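Local atomic coordinates of protein synthesis inhibitor, putative (Thermotoga maritima, PDB entry 2B33), a protein that is of uncertain function but binds calcium and may, like others of the RutC (YjgF) family, have deaminase or endoribonuclease activity. Residues Ile45-Asp48 with Glu53-Gln56; Glu64-Asn69 with Val127-Glu132; Val87-Thr92 with Glu102-Tyr107. All blocks are in the same frame, centred on the assembly; numbering follows the deposited sequence.

Contact 1 of 3, residues Ile45-Asp48 with Glu53-Gln56; sequences IPID and ELVQ. With EDO (1,2-ethanediol), chain C.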
ATOM      1  N   ILE A  45      -2.367 -15.130   0.654  1.00 35.03           N
ATOM      2  CA  ILE A  45      -1.223 -15.960   1.014  1.00 35.87           C
ATOM      3  C   ILE A  45      -1.442 -17.354   0.411  1.00 35.96           C
ATOM      4  O   ILE A  45      -2.571 -17.675   0.034  1.00 34.40           O
ATOM      5  CB  ILE A  45      -0.999 -15.986   2.559  1.00 35.13           C
ATOM      6  CG1 ILE A  45      -2.243 -16.471   3.319  1.00 36.14           C
ATOM      7  CG2 ILE A  45      -0.615 -14.600   3.020  1.00 36.06           C
ATOM      8  CD1 ILE A  45      -2.024 -16.701   4.801  1.00 37.00           C
ATOM      9  N   PRO A  46      -0.367 -18.164   0.269  1.00 36.57           N
ATOM     10  CA  PRO A  46      -0.511 -19.499  -0.318  1.00 37.12           C
ATOM     11  C   PRO A  46      -1.247 -20.503   0.574  1.00 37.51           C
ATOM     12  O   PRO A  46      -0.633 -21.395   1.152  1.00 38.90           O
ATOM     13  CB  PRO A  46       0.940 -19.918  -0.596  1.00 37.90           C
ATOM     14  CG  PRO A  46       1.747 -19.164   0.363  1.00 38.09           C
ATOM     15  CD  PRO A  46       1.045 -17.862   0.578  1.00 36.51           C
ATOM     16  N   ILE A  47      -2.564 -20.325   0.667  1.00 37.86           N
ATOM     17  CA  ILE A  47      -3.455 -21.197   1.425  1.00 38.24           C
ATOM     18  C   ILE A  47      -4.449 -21.783   0.443  1.00 37.28           C
ATOM     19  O   ILE A  47      -4.968 -21.067  -0.414  1.00 37.12           O
ATOM     20  CB  ILE A  47      -4.209 -20.439   2.564  1.00 38.67           C
ATOM     21  CG1 ILE A  47      -3.285 -20.305   3.778  1.00 39.85           C
ATOM     22  CG2 ILE A  47      -5.490 -21.191   2.999  1.00 39.66           C
ATOM     23  CD1 ILE A  47      -3.854 -19.534   4.944  1.00 39.78           C
ATOM     24  N   ASP A  48      -4.707 -23.081   0.580  1.00 36.93           N
ATOM     25  CA  ASP A  48      -5.686 -23.771  -0.242  1.00 36.66           C
ATOM     26  C   ASP A  48      -7.079 -23.485   0.348  1.00 35.24           C
ATOM     27  O   ASP A  48      -7.305 -23.768   1.523  1.00 34.64           O
ATOM     28  CB  ASP A  48      -5.388 -25.265  -0.258  1.00 37.00           C
ATOM     29  CG  ASP A  48      -6.249 -26.028  -1.242  1.00 38.68           C
ATOM     30  OD1 ASP A  48      -7.454 -26.222  -0.982  1.00 43.04           O
ATOM     31  OD2 ASP A  48      -5.700 -26.478  -2.265  1.00 44.09           O
ATOM     32  N   GLU A  53      -4.942 -25.420   4.336  1.00 36.39           N
ATOM     33  CA  GLU A  53      -3.527 -25.632   4.623  1.00 36.78           C
ATOM     34  C   GLU A  53      -2.612 -24.852   3.698  1.00 35.61           C
ATOM     35  O   GLU A  53      -2.971 -24.501   2.570  1.00 34.97           O
ATOM     36  CB  GLU A  53      -3.166 -27.116   4.592  1.00 37.31           C
ATOM     37  CG  GLU A  53      -3.619 -27.868   5.829  1.00 38.79           C
ATOM     38  CD  GLU A  53      -3.053 -29.259   5.879  1.00 41.74           C
ATOM     39  OE1 GLU A  53      -3.071 -29.948   4.832  1.00 45.23           O
ATOM     40  OE2 GLU A  53      -2.600 -29.669   6.970  1.00 46.14           O
ATOM     41  N   LEU A  54      -1.418 -24.596   4.218  1.00 35.45           N
ATOM     42  CA  LEU A  54      -0.395 -23.853   3.515  1.00 36.58           C
ATOM     43  C   LEU A  54       0.227 -24.711   2.441  1.00 36.22           C
ATOM     44  O   LEU A  54       0.613 -25.854   2.714  1.00 36.36           O
ATOM     45  CB  LEU A  54       0.715 -23.422   4.486  1.00 36.53           C
ATOM     46  CG  LEU A  54       0.364 -22.377   5.544  1.00 37.11           C
ATOM     47  CD1 LEU A  54       1.481 -22.255   6.544  1.00 36.51           C
ATOM     48  CD2 LEU A  54       0.079 -21.028   4.882  1.00 39.76           C
ATOM     49  N   VAL A  55       0.329 -24.169   1.232  1.00 35.76           N
ATOM     50  CA  VAL A  55       0.995 -24.870   0.147  1.00 36.40           C
ATOM     51  C   VAL A  55       2.464 -24.937   0.545  1.00 37.58           C
ATOM     52  O   VAL A  55       3.048 -23.918   0.906  1.00 37.63           O
ATOM     53  CB  VAL A  55       0.799 -24.165  -1.216  1.00 36.14           C
ATOM     54  CG1 VAL A  55       1.741 -24.729  -2.281  1.00 35.33           C
ATOM     55  CG2 VAL A  55      -0.650 -24.301  -1.659  1.00 38.65           C
ATOM     56  N   GLN A  56       3.027 -26.145   0.515  1.00 38.99           N
ATOM     57  CA  GLN A  56       4.413 -26.382   0.898  1.00 40.57           C
ATOM     58  C   GLN A  56       5.081 -27.021  -0.327  1.00 40.23           C
ATOM     59  O   GLN A  56       4.712 -28.121  -0.738  1.00 42.40           O
ATOM     60  CB  GLN A  56       4.487 -27.280   2.147  1.00 40.66           C
ATOM     61  CG  GLN A  56       5.799 -27.125   2.920  1.00 42.98           C
ATOM     62  CD  GLN A  56       5.905 -28.006   4.164  1.00 43.20           C
ATOM     63  OE1 GLN A  56       5.362 -29.116   4.210  1.00 48.43           O
ATOM     64  NE2 GLN A  56       6.640 -27.523   5.172  1.00 44.70           N
TER
HETATM   65  C1  EDO C 129       3.427 -30.377  -2.756  1.00 71.06           C
HETATM   66  O1  EDO C 129       4.308 -30.755  -1.690  1.00 68.23           O
HETATM   67  C2  EDO C 129       2.825 -31.624  -3.400  1.00 71.71           C
HETATM   68  O2  EDO C 129       2.083 -31.276  -4.580  1.00 71.28           O

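Contact 2 of 3, residues Glu64-Asn69 with Val127-Glu132; sequences ERVLEN and VEIEIE. With EDO (1,2-ethanediol), chain D.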
ATOM      1  N   GLU A  64       1.456 -19.398  -7.467  1.00 36.12           N
ATOM      2  CA  GLU A  64       0.301 -19.868  -8.222  1.00 36.59           C
ATOM      3  C   GLU A  64      -0.961 -19.845  -7.367  1.00 36.51           C
ATOM      4  O   GLU A  64      -2.017 -19.435  -7.827  1.00 35.19           O
ATOM      5  CB  GLU A  64       0.542 -21.300  -8.709  1.00 36.53           C
ATOM      6  CG  GLU A  64      -0.579 -21.879  -9.574  1.00 34.39           C
ATOM      7  CD  GLU A  64      -0.337 -23.320  -9.976  1.00 35.64           C
ATOM      8  OE1 GLU A  64       0.386 -24.052  -9.258  1.00 41.80           O
ATOM      9  OE2 GLU A  64      -0.899 -23.735 -11.002  1.00 36.50           O
ATOM     10  N   ARG A  65      -0.829 -20.331  -6.134  1.00 37.08           N
ATOM     11  CA  ARG A  65      -1.928 -20.381  -5.166  1.00 37.38           C
ATOM     12  C   ARG A  65      -2.391 -18.975  -4.795  1.00 37.32           C
ATOM     13  O   ARG A  65      -3.588 -18.697  -4.801  1.00 38.31           O
ATOM     14  CB  ARG A  65      -1.472 -21.143  -3.915  1.00 36.97           C
ATOM     15  CG  ARG A  65      -2.536 -21.445  -2.873  1.00 36.40           C
ATOM     16  CD  ARG A  65      -3.623 -22.382  -3.401  1.00 37.69           C
ATOM     17  NE  ARG A  65      -4.696 -21.689  -4.115  1.00 37.29           N
ATOM     18  CZ  ARG A  65      -5.691 -22.277  -4.784  1.00 36.18           C
ATOM     19  NH1 ARG A  65      -5.769 -23.601  -4.881  1.00 39.67           N
ATOM     20  NH2 ARG A  65      -6.618 -21.531  -5.380  1.00 39.21           N
ATOM     21  N   VAL A  66      -1.438 -18.096  -4.487  1.00 36.81           N
ATOM     22  CA  VAL A  66      -1.733 -16.688  -4.173  1.00 37.07           C
ATOM     23  C   VAL A  66      -2.505 -16.005  -5.318  1.00 37.48           C
ATOM     24  O   VAL A  66      -3.514 -15.339  -5.081  1.00 38.32           O
ATOM     25  CB  VAL A  66      -0.443 -15.868  -3.891  1.00 37.02           C
ATOM     26  CG1 VAL A  66      -0.747 -14.384  -3.793  1.00 37.03           C
ATOM     27  CG2 VAL A  66       0.234 -16.323  -2.604  1.00 35.19           C
ATOM     28  N   LEU A  67      -2.015 -16.163  -6.544  1.00 36.90           N
ATOM     29  CA  LEU A  67      -2.656 -15.566  -7.715  1.00 36.17           C
ATOM     30  C   LEU A  67      -3.987 -16.223  -8.054  1.00 36.18           C
ATOM     31  O   LEU A  67      -4.873 -15.559  -8.592  1.00 36.72           O
ATOM     32  CB  LEU A  67      -1.709 -15.571  -8.918  1.00 36.14           C
ATOM     33  CG  LEU A  67      -0.467 -14.681  -8.755  1.00 36.72           C
ATOM     34  CD1 LEU A  67       0.543 -14.965  -9.837  1.00 36.20           C
ATOM     35  CD2 LEU A  67      -0.828 -13.204  -8.749  1.00 39.03           C
ATOM     36  N   GLU A  68      -4.124 -17.518  -7.765  1.00 36.21           N
ATOM     37  CA  GLU A  68      -5.407 -18.208  -7.941  1.00 36.19           C
ATOM     38  C   GLU A  68      -6.436 -17.698  -6.935  1.00 36.09           C
ATOM     39  O   GLU A  68      -7.609 -17.539  -7.272  1.00 36.05           O
ATOM     40  CB  GLU A  68      -5.270 -19.735  -7.838  1.00 36.68           C
ATOM     41  CG  GLU A  68      -4.774 -20.415  -9.117  1.00 36.49           C
ATOM     42  CD  GLU A  68      -5.743 -20.273 -10.313  1.00 36.86           C
ATOM     43  OE1 GLU A  68      -6.980 -20.352 -10.125  1.00 39.12           O
ATOM     44  OE2 GLU A  68      -5.262 -20.096 -11.450  1.00 33.04           O
ATOM     45  N   ASN A  69      -5.992 -17.448  -5.706  1.00 36.61           N
ATOM     46  CA  ASN A  69      -6.857 -16.875  -4.682  1.00 36.27           C
ATOM     47  C   ASN A  69      -7.296 -15.467  -5.083  1.00 36.21           C
ATOM     48  O   ASN A  69      -8.480 -15.134  -4.985  1.00 34.92           O
ATOM     49  CB  ASN A  69      -6.149 -16.849  -3.318  1.00 36.79           C
ATOM     50  CG  ASN A  69      -5.929 -18.237  -2.736  1.00 35.49           C
ATOM     51  OD1 ASN A  69      -6.561 -19.201  -3.152  1.00 35.31           O
ATOM     52  ND2 ASN A  69      -5.047 -18.335  -1.744  1.00 33.35           N
ATOM     53  N   VAL A 127       4.449 -17.329   5.974  1.00 36.36           N
ATOM     54  CA  VAL A 127       4.552 -17.563   4.533  1.00 35.40           C
ATOM     55  C   VAL A 127       5.654 -16.678   3.929  1.00 36.08           C
ATOM     56  O   VAL A 127       6.164 -15.767   4.582  1.00 36.71           O
ATOM     57  CB  VAL A 127       3.210 -17.338   3.763  1.00 36.03           C
ATOM     58  CG1 VAL A 127       2.121 -18.238   4.327  1.00 34.78           C
ATOM     59  CG2 VAL A 127       2.787 -15.861   3.738  1.00 34.03           C
ATOM     60  N   GLU A 128       5.998 -16.956   2.675  1.00 36.04           N
ATOM     61  CA  GLU A 128       7.058 -16.253   1.947  1.00 36.46           C
ATOM     62  C   GLU A 128       6.565 -15.346   0.815  1.00 37.25           C
ATOM     63  O   GLU A 128       7.356 -14.620   0.211  1.00 37.35           O
ATOM     64  CB  GLU A 128       8.016 -17.310   1.407  1.00 36.16           C
ATOM     65  CG  GLU A 128       8.771 -18.001   2.547  1.00 39.72           C
ATOM     66  CD  GLU A 128       8.800 -19.505   2.459  1.00 42.64           C
ATOM     67  OE1 GLU A 128       7.849 -20.087   1.912  1.00 42.75           O
ATOM     68  OE2 GLU A 128       9.756 -20.110   3.003  1.00 51.24           O
ATOM     69  N   ILE A 129       5.270 -15.370   0.541  1.00 37.18           N
ATOM     70  CA  ILE A 129       4.702 -14.572  -0.540  1.00 38.48           C
ATOM     71  C   ILE A 129       3.280 -14.143  -0.145  1.00 38.11           C
ATOM     72  O   ILE A 129       2.517 -14.931   0.425  1.00 37.26           O
ATOM     73  CB  ILE A 129       4.769 -15.362  -1.907  1.00 38.42           C
ATOM     74  CG1 ILE A 129       4.214 -14.564  -3.086  1.00 42.68           C
ATOM     75  CG2 ILE A 129       4.052 -16.697  -1.827  1.00 39.60           C
ATOM     76  CD1 ILE A 129       5.068 -13.390  -3.509  1.00 47.81           C
ATOM     77  N   GLU A 130       2.968 -12.873  -0.401  1.00 37.85           N
ATOM     78  CA  GLU A 130       1.642 -12.323  -0.159  1.00 37.24           C
ATOM     79  C   GLU A 130       1.432 -11.226  -1.186  1.00 38.08           C
ATOM     80  O   GLU A 130       2.323 -10.398  -1.387  1.00 38.54           O
ATOM     81  CB  GLU A 130       1.483 -11.776   1.266  1.00 37.22           C
ATOM     82  CG  GLU A 130       0.093 -11.179   1.544  1.00 36.45           C
ATOM     83  CD  GLU A 130      -0.123 -10.738   2.977  1.00 37.20           C
ATOM     84  OE1 GLU A 130       0.703 -11.053   3.845  1.00 40.43           O
ATOM     85  OE2 GLU A 130      -1.137 -10.069   3.245  1.00 38.49           O
ATOM     86  N   ILE A 131       0.263 -11.236  -1.834  1.00 37.23           N
ATOM     87  CA  ILE A 131      -0.066 -10.270  -2.882  1.00 37.67           C
ATOM     88  C   ILE A 131      -1.470  -9.678  -2.690  1.00 37.27           C
ATOM     89  O   ILE A 131      -2.455 -10.410  -2.570  1.00 37.06           O
ATOM     90  CB  ILE A 131       0.028 -10.906  -4.298  1.00 36.76           C
ATOM     91  CG1 ILE A 131       1.409 -11.550  -4.508  1.00 35.63           C
ATOM     92  CG2 ILE A 131      -0.266  -9.846  -5.381  1.00 36.43           C
ATOM     93  CD1 ILE A 131       1.592 -12.323  -5.806  1.00 38.69           C
ATOM     94  N   GLU A 132      -1.533  -8.348  -2.661  1.00 37.26           N
ATOM     95  CA  GLU A 132      -2.778  -7.598  -2.566  1.00 36.79           C
ATOM     96  C   GLU A 132      -2.910  -6.849  -3.875  1.00 35.83           C
ATOM     97  O   GLU A 132      -1.951  -6.771  -4.642  1.00 35.62           O
ATOM     98  CB  GLU A 132      -2.766  -6.604  -1.401  1.00 37.06           C
ATOM     99  CG  GLU A 132      -1.739  -5.482  -1.525  1.00 38.97           C
ATOM    100  CD  GLU A 132      -1.805  -4.464  -0.407  1.00 37.37           C
ATOM    101  OE1 GLU A 132      -2.537  -4.666   0.584  1.00 40.24           O
ATOM    102  OE2 GLU A 132      -1.112  -3.439  -0.535  1.00 43.92           O
TER
HETATM  103  C1  EDO D 130       0.271 -21.903 -13.951  1.00 66.36           C
HETATM  104  O1  EDO D 130      -0.793 -21.885 -12.992  1.00 64.48           O
HETATM  105  C2  EDO D 130       1.280 -20.804 -13.616  1.00 66.63           C
HETATM  106  O2  EDO D 130       2.622 -21.302 -13.733  1.00 63.90           O

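Contact 3 of 3, residues Val87-Thr92 with Glu102-Tyr107; sequences VTVFTT and EVYSRY. With EDO (1,2-ethanediol), chain D.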
ATOM      1  N   VAL A  87      -0.855  -3.595  -8.044  1.00 34.94           N
ATOM      2  CA  VAL A  87      -0.555  -4.803  -7.280  1.00 35.01           C
ATOM      3  C   VAL A  87       0.622  -4.492  -6.347  1.00 35.24           C
ATOM      4  O   VAL A  87       1.455  -3.648  -6.654  1.00 35.86           O
ATOM      5  CB  VAL A  87      -0.194  -5.981  -8.236  1.00 35.08           C
ATOM      6  CG1 VAL A  87       0.119  -7.237  -7.467  1.00 37.03           C
ATOM      7  CG2 VAL A  87      -1.346  -6.260  -9.223  1.00 32.82           C
ATOM      8  N   THR A  88       0.658  -5.138  -5.188  1.00 35.09           N
ATOM      9  CA  THR A  88       1.784  -5.006  -4.268  1.00 34.85           C
ATOM     10  C   THR A  88       2.156  -6.418  -3.835  1.00 34.95           C
ATOM     11  O   THR A  88       1.333  -7.122  -3.261  1.00 33.93           O
ATOM     12  CB  THR A  88       1.477  -4.111  -3.043  1.00 35.10           C
ATOM     13  OG1 THR A  88       1.167  -2.783  -3.473  1.00 32.43           O
ATOM     14  CG2 THR A  88       2.684  -4.018  -2.117  1.00 35.37           C
ATOM     15  N   VAL A  89       3.388  -6.822  -4.141  1.00 34.96           N
ATOM     16  CA  VAL A  89       3.902  -8.134  -3.780  1.00 34.44           C
ATOM     17  C   VAL A  89       4.779  -7.958  -2.546  1.00 35.22           C
ATOM     18  O   VAL A  89       5.682  -7.109  -2.536  1.00 34.65           O
ATOM     19  CB  VAL A  89       4.789  -8.751  -4.893  1.00 34.77           C
ATOM     20  CG1 VAL A  89       5.344 -10.114  -4.465  1.00 32.99           C
ATOM     21  CG2 VAL A  89       4.022  -8.898  -6.196  1.00 33.97           C
ATOM     22  N   PHE A  90       4.507  -8.759  -1.513  1.00 35.56           N
ATOM     23  CA  PHE A  90       5.318  -8.796  -0.306  1.00 34.71           C
ATOM     24  C   PHE A  90       5.964 -10.160  -0.317  1.00 35.30           C
ATOM     25  O   PHE A  90       5.302 -11.130  -0.685  1.00 35.78           O
ATOM     26  CB  PHE A  90       4.468  -8.684   0.953  1.00 34.88           C
ATOM     27  CG  PHE A  90       3.649  -7.431   1.031  1.00 36.51           C
ATOM     28  CD1 PHE A  90       4.230  -6.231   1.442  1.00 37.37           C
ATOM     29  CD2 PHE A  90       2.288  -7.454   0.723  1.00 33.98           C
ATOM     30  CE1 PHE A  90       3.472  -5.063   1.526  1.00 39.88           C
ATOM     31  CE2 PHE A  90       1.520  -6.296   0.807  1.00 36.87           C
ATOM     32  CZ  PHE A  90       2.113  -5.096   1.212  1.00 36.89           C
ATOM     33  N   THR A  91       7.243 -10.227   0.068  1.00 35.37           N
ATOM     34  CA  THR A  91       7.986 -11.490   0.184  1.00 34.97           C
ATOM     35  C   THR A  91       8.903 -11.430   1.396  1.00 34.41           C
ATOM     36  O   THR A  91       9.001 -10.405   2.050  1.00 34.33           O
ATOM     37  CB  THR A  91       8.855 -11.820  -1.078  1.00 35.21           C
ATOM     38  OG1 THR A  91       9.775 -10.754  -1.348  1.00 34.80           O
ATOM     39  CG2 THR A  91       7.985 -12.029  -2.282  1.00 41.57           C
ATOM     40  N   THR A  92       9.530 -12.550   1.724  1.00 34.61           N
ATOM     41  CA  THR A  92      10.523 -12.590   2.803  1.00 36.27           C
ATOM     42  C   THR A  92      11.941 -12.501   2.237  1.00 35.75           C
ATOM     43  O   THR A  92      12.891 -12.322   2.993  1.00 35.86           O
ATOM     44  CB  THR A  92      10.373 -13.842   3.684  1.00 35.43           C
ATOM     45  OG1 THR A  92      10.262 -15.003   2.851  1.00 37.56           O
ATOM     46  CG2 THR A  92       9.135 -13.713   4.555  1.00 38.70           C
ATOM     47  N   GLU A 102       7.947 -14.915 -13.101  1.00 37.94           N
ATOM     48  CA  GLU A 102       7.695 -15.949 -14.108  1.00 38.60           C
ATOM     49  C   GLU A 102       6.242 -16.423 -14.034  1.00 37.24           C
ATOM     50  O   GLU A 102       5.547 -16.470 -15.042  1.00 37.18           O
ATOM     51  CB  GLU A 102       8.677 -17.108 -13.874  1.00 38.05           C
ATOM     52  CG  GLU A 102       8.707 -18.220 -14.903  1.00 42.03           C
ATOM     53  CD  GLU A 102       9.826 -19.232 -14.632  1.00 42.95           C
ATOM     54  OE1 GLU A 102      10.433 -19.210 -13.535  1.00 46.01           O
ATOM     55  OE2 GLU A 102      10.105 -20.060 -15.521  1.00 54.82           O
ATOM     56  N   VAL A 103       5.786 -16.746 -12.826  1.00 36.35           N
ATOM     57  CA  VAL A 103       4.401 -17.178 -12.596  1.00 35.78           C
ATOM     58  C   VAL A 103       3.430 -15.986 -12.736  1.00 35.96           C
ATOM     59  O   VAL A 103       2.353 -16.126 -13.305  1.00 36.06           O
ATOM     60  CB  VAL A 103       4.223 -17.844 -11.197  1.00 35.13           C
ATOM     61  CG1 VAL A 103       2.776 -18.278 -10.985  1.00 35.40           C
ATOM     62  CG2 VAL A 103       5.175 -19.043 -11.032  1.00 33.37           C
ATOM     63  N   TYR A 104       3.829 -14.830 -12.210  1.00 36.04           N
ATOM     64  CA  TYR A 104       3.049 -13.592 -12.266  1.00 36.54           C
ATOM     65  C   TYR A 104       2.701 -13.213 -13.711  1.00 36.30           C
ATOM     66  O   TYR A 104       1.565 -12.841 -13.995  1.00 36.25           O
ATOM     67  CB  TYR A 104       3.850 -12.472 -11.592  1.00 36.66           C
ATOM     68  CG  TYR A 104       3.141 -11.158 -11.391  1.00 36.59           C
ATOM     69  CD1 TYR A 104       3.073 -10.224 -12.410  1.00 38.94           C
ATOM     70  CD2 TYR A 104       2.593 -10.822 -10.159  1.00 36.89           C
ATOM     71  CE1 TYR A 104       2.446  -9.009 -12.233  1.00 36.64           C
ATOM     72  CE2 TYR A 104       1.971  -9.602  -9.968  1.00 36.03           C
ATOM     73  CZ  TYR A 104       1.900  -8.696 -11.013  1.00 36.97           C
ATOM     74  OH  TYR A 104       1.279  -7.477 -10.856  1.00 41.39           O
ATOM     75  N   SER A 105       3.685 -13.322 -14.608  1.00 36.67           N
ATOM     76  CA  SER A 105       3.514 -13.031 -16.040  1.00 37.56           C
ATOM     77  C   SER A 105       2.427 -13.855 -16.723  1.00 37.61           C
ATOM     78  O   SER A 105       1.841 -13.407 -17.707  1.00 36.64           O
ATOM     79  CB  SER A 105       4.812 -13.301 -16.811  1.00 37.09           C
ATOM     80  OG  SER A 105       5.866 -12.483 -16.368  1.00 40.36           O
ATOM     81  N   ARG A 106       2.192 -15.067 -16.227  1.00 37.83           N
ATOM     82  CA  ARG A 106       1.148 -15.939 -16.770  1.00 38.44           C
ATOM     83  C   ARG A 106      -0.267 -15.455 -16.427  1.00 38.76           C
ATOM     84  O   ARG A 106      -1.225 -15.889 -17.055  1.00 39.56           O
ATOM     85  CB  ARG A 106       1.375 -17.390 -16.320  1.00 38.51           C
ATOM     86  CG  ARG A 106       2.600 -18.003 -16.995  1.00 40.88           C
ATOM     87  CD  ARG A 106       3.290 -19.079 -16.174  1.00 44.16           C
ATOM     88  NE  ARG A 106       4.529 -19.498 -16.843  1.00 47.51           N
ATOM     89  CZ  ARG A 106       5.540 -20.178 -16.287  1.00 48.50           C
ATOM     90  NH1 ARG A 106       5.531 -20.537 -14.998  1.00 50.07           N
ATOM     91  NH2 ARG A 106       6.600 -20.483 -17.035  1.00 47.86           N
ATOM     92  N   TYR A 107      -0.385 -14.565 -15.440  1.00 39.91           N
ATOM     93  CA  TYR A 107      -1.657 -13.940 -15.046  1.00 40.79           C
ATOM     94  C   TYR A 107      -1.778 -12.498 -15.579  1.00 41.34           C
ATOM     95  O   TYR A 107      -2.828 -12.137 -16.110  1.00 42.33           O
ATOM     96  CB  TYR A 107      -1.820 -13.982 -13.509  1.00 41.23           C
ATOM     97  CG  TYR A 107      -2.044 -15.390 -12.978  1.00 41.72           C
ATOM     98  CD1 TYR A 107      -0.992 -16.289 -12.878  1.00 42.02           C
ATOM     99  CD2 TYR A 107      -3.312 -15.825 -12.595  1.00 41.31           C
ATOM    100  CE1 TYR A 107      -1.188 -17.584 -12.415  1.00 44.29           C
ATOM    101  CE2 TYR A 107      -3.520 -17.124 -12.126  1.00 41.67           C
ATOM    102  CZ  TYR A 107      -2.452 -17.997 -12.040  1.00 41.68           C
ATOM    103  OH  TYR A 107      -2.631 -19.282 -11.579  1.00 41.02           O
TER
HETATM  104  C1  EDO D 130       0.271 -21.903 -13.951  1.00 66.36           C
HETATM  105  O1  EDO D 130      -0.793 -21.885 -12.992  1.00 64.48           O
HETATM  106  C2  EDO D 130       1.280 -20.804 -13.616  1.00 66.63           C
HETATM  107  O2  EDO D 130       2.622 -21.302 -13.733  1.00 63.90           O

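Contact 1 of 3, residues Ile45-Asp48 with Glu53-Gln56
The two flat groups that meet V55 and D48 are the peptide carbonyls of P46 and E53. P46 O accepts from V55 N at 2.9 Å, the donor tilted 30° from the carbonyl plane, with L54 CA in a further C-H...O contact. E53 O takes D48 N at 3.0 Å, tilted 21° from its plane, and I47 CA again adds a C-H...O contact. Both N-H groups point almost straight at their acceptors. The two bonds flank I47 and L54, whose CA atoms lie 4.6 Å apart, which identifies them as an antiparallel non-hydrogen-bonded pair. Their side chains touch where I47 CG1 meets L54 CD2 at 3.6 Å. With CG1 anti to the carbonyl carbon (chi1 -81°), I47 brings that branch against the leucine. P46 is the centre of an inverse gamma turn, closed by I47 N to I45 O at 2.7 Å. Carboxylate oxygen D48 OD1 accepts from the backbone N of E50 and of T51, which ties the carboxylate to the loop between the two segments. Together this forms a short hairpin-like loop with a single bridge at its base, which bears D48 and E50, seen to bind calcium in this protein although no ion is bound to this chain here.

Contact 2 of 3, residues Glu64-Asn69 with Val127-Glu132
While V66 packs on I129 and I131 of the strand, N69 turns its amide to the loop 45-48, where ND2 donates to I47 O and so holds the group. On that same helix side N69 OD1 is approached by R65 NE at 3.3 Å and R65 NH2 at 3.2 Å, both weak bonds with N-H...O angles of only about 125°. The contact between helix and strand is itself entirely apolar. V66 points toward the strand and splits its methyls between two isoleucines. CG1, anti to the backbone N (chi1 171°), rests along the I131 side chain from CB (3.6 Å) to CD1 (3.7 Å), while V66 CG2, beside the backbone N, meets I129 CG2 at 3.9 Å. L67 adds its tip from the flank, CD2 lying 3.9 Å from I131 CD1. All four side chains are buried. Cut back to an alanine, V66 would lose both methyls, and I131 CB and I129 CG2 would probably face a gap. At the exposed side of the helix, E64 OE2 accepts the O1 hydroxyl of an ethanediol, probably from the crystallisation liquor, at 2.7 Å. The segment axes come within 8.5 Å and run nearly parallel, at 22°. Helix 59-76 thus packs on the sheet face, nearly along strand 129-136, which sits between strands 38-44 and 84-91; V66 also touches Q44, and I129 rests on V89 and T91. L67 faces helix 97-108 through Y107 and F108, while on the strand E132 salt-bridges to K86 of the second subunit.

Contact 3 of 3, residues Val87-Thr92 with Glu102-Tyr107
A phenol oxygen pressed into a valine side chain is the odd feature here: Y104 OH lies 3.3 Å from V87 CG2 and 3.4 Å from V87 CB. The two side chains come from opposite directions, and V87 CG1 lies at the ring edge, in its plane, 3.9 Å from Y104 CE2. The tyrosine reaches out to the strand because its CG is anti to the backbone N (chi1 -172°), which sends the ring off the helix. V89 completes the meeting only loosely, its CG2 standing 4.4 Å from Y104 CE2 and oblique to the ring. The backbones stay well apart, with V89 CA and Y104 CA 10.1 Å from each other, and the side chains of Y104, V87 and V89 fill the gap between them. Strand 84-91, helix 97-108 and strand 114-119 form a beta-alpha-beta crossover, and this contact joins its first strand to its helix. V87 and V89 bond through their backbones to S116 of the returning strand, while Y104 makes a cation-pi contact with R115 and packs on P28 of the third subunit. Within the helix the Y104 ring also meets that of F108, their planes at about 40°, and P113, just before the returning strand, touches both Y104 and V87. Away from the strand, R106 NH1 donates to O2 of an ethanediol, probably from the crystallisation liquor, at 3.3 Å and with a bent N-H...O angle of 138°.

Overall arrangement
The contacts lie in a row across the chain: the centres of contacts 1 and 2 are about 8 Å apart, those of contacts 2 and 3 also about 8 Å, and those of contacts 1 and 3 about 15 Å. Contact 1 joins contact 2 where N69 ND2 reaches I47 O (3.0 Å), a probable hydrogen bond, and P46 CD packs on I129 O (3.3 Å). Contacts 2 and 3 share the sheet, through F90 N to E130 O at 2.7 Å, and their helices, through Y107 OH and E68 OE2 at 2.8 Å. One ethanediol bridges E64 and R106. The side chain of D48, a calcium ligand seen in this protein but without an ion on this chain, is about 11 Å from that of V66.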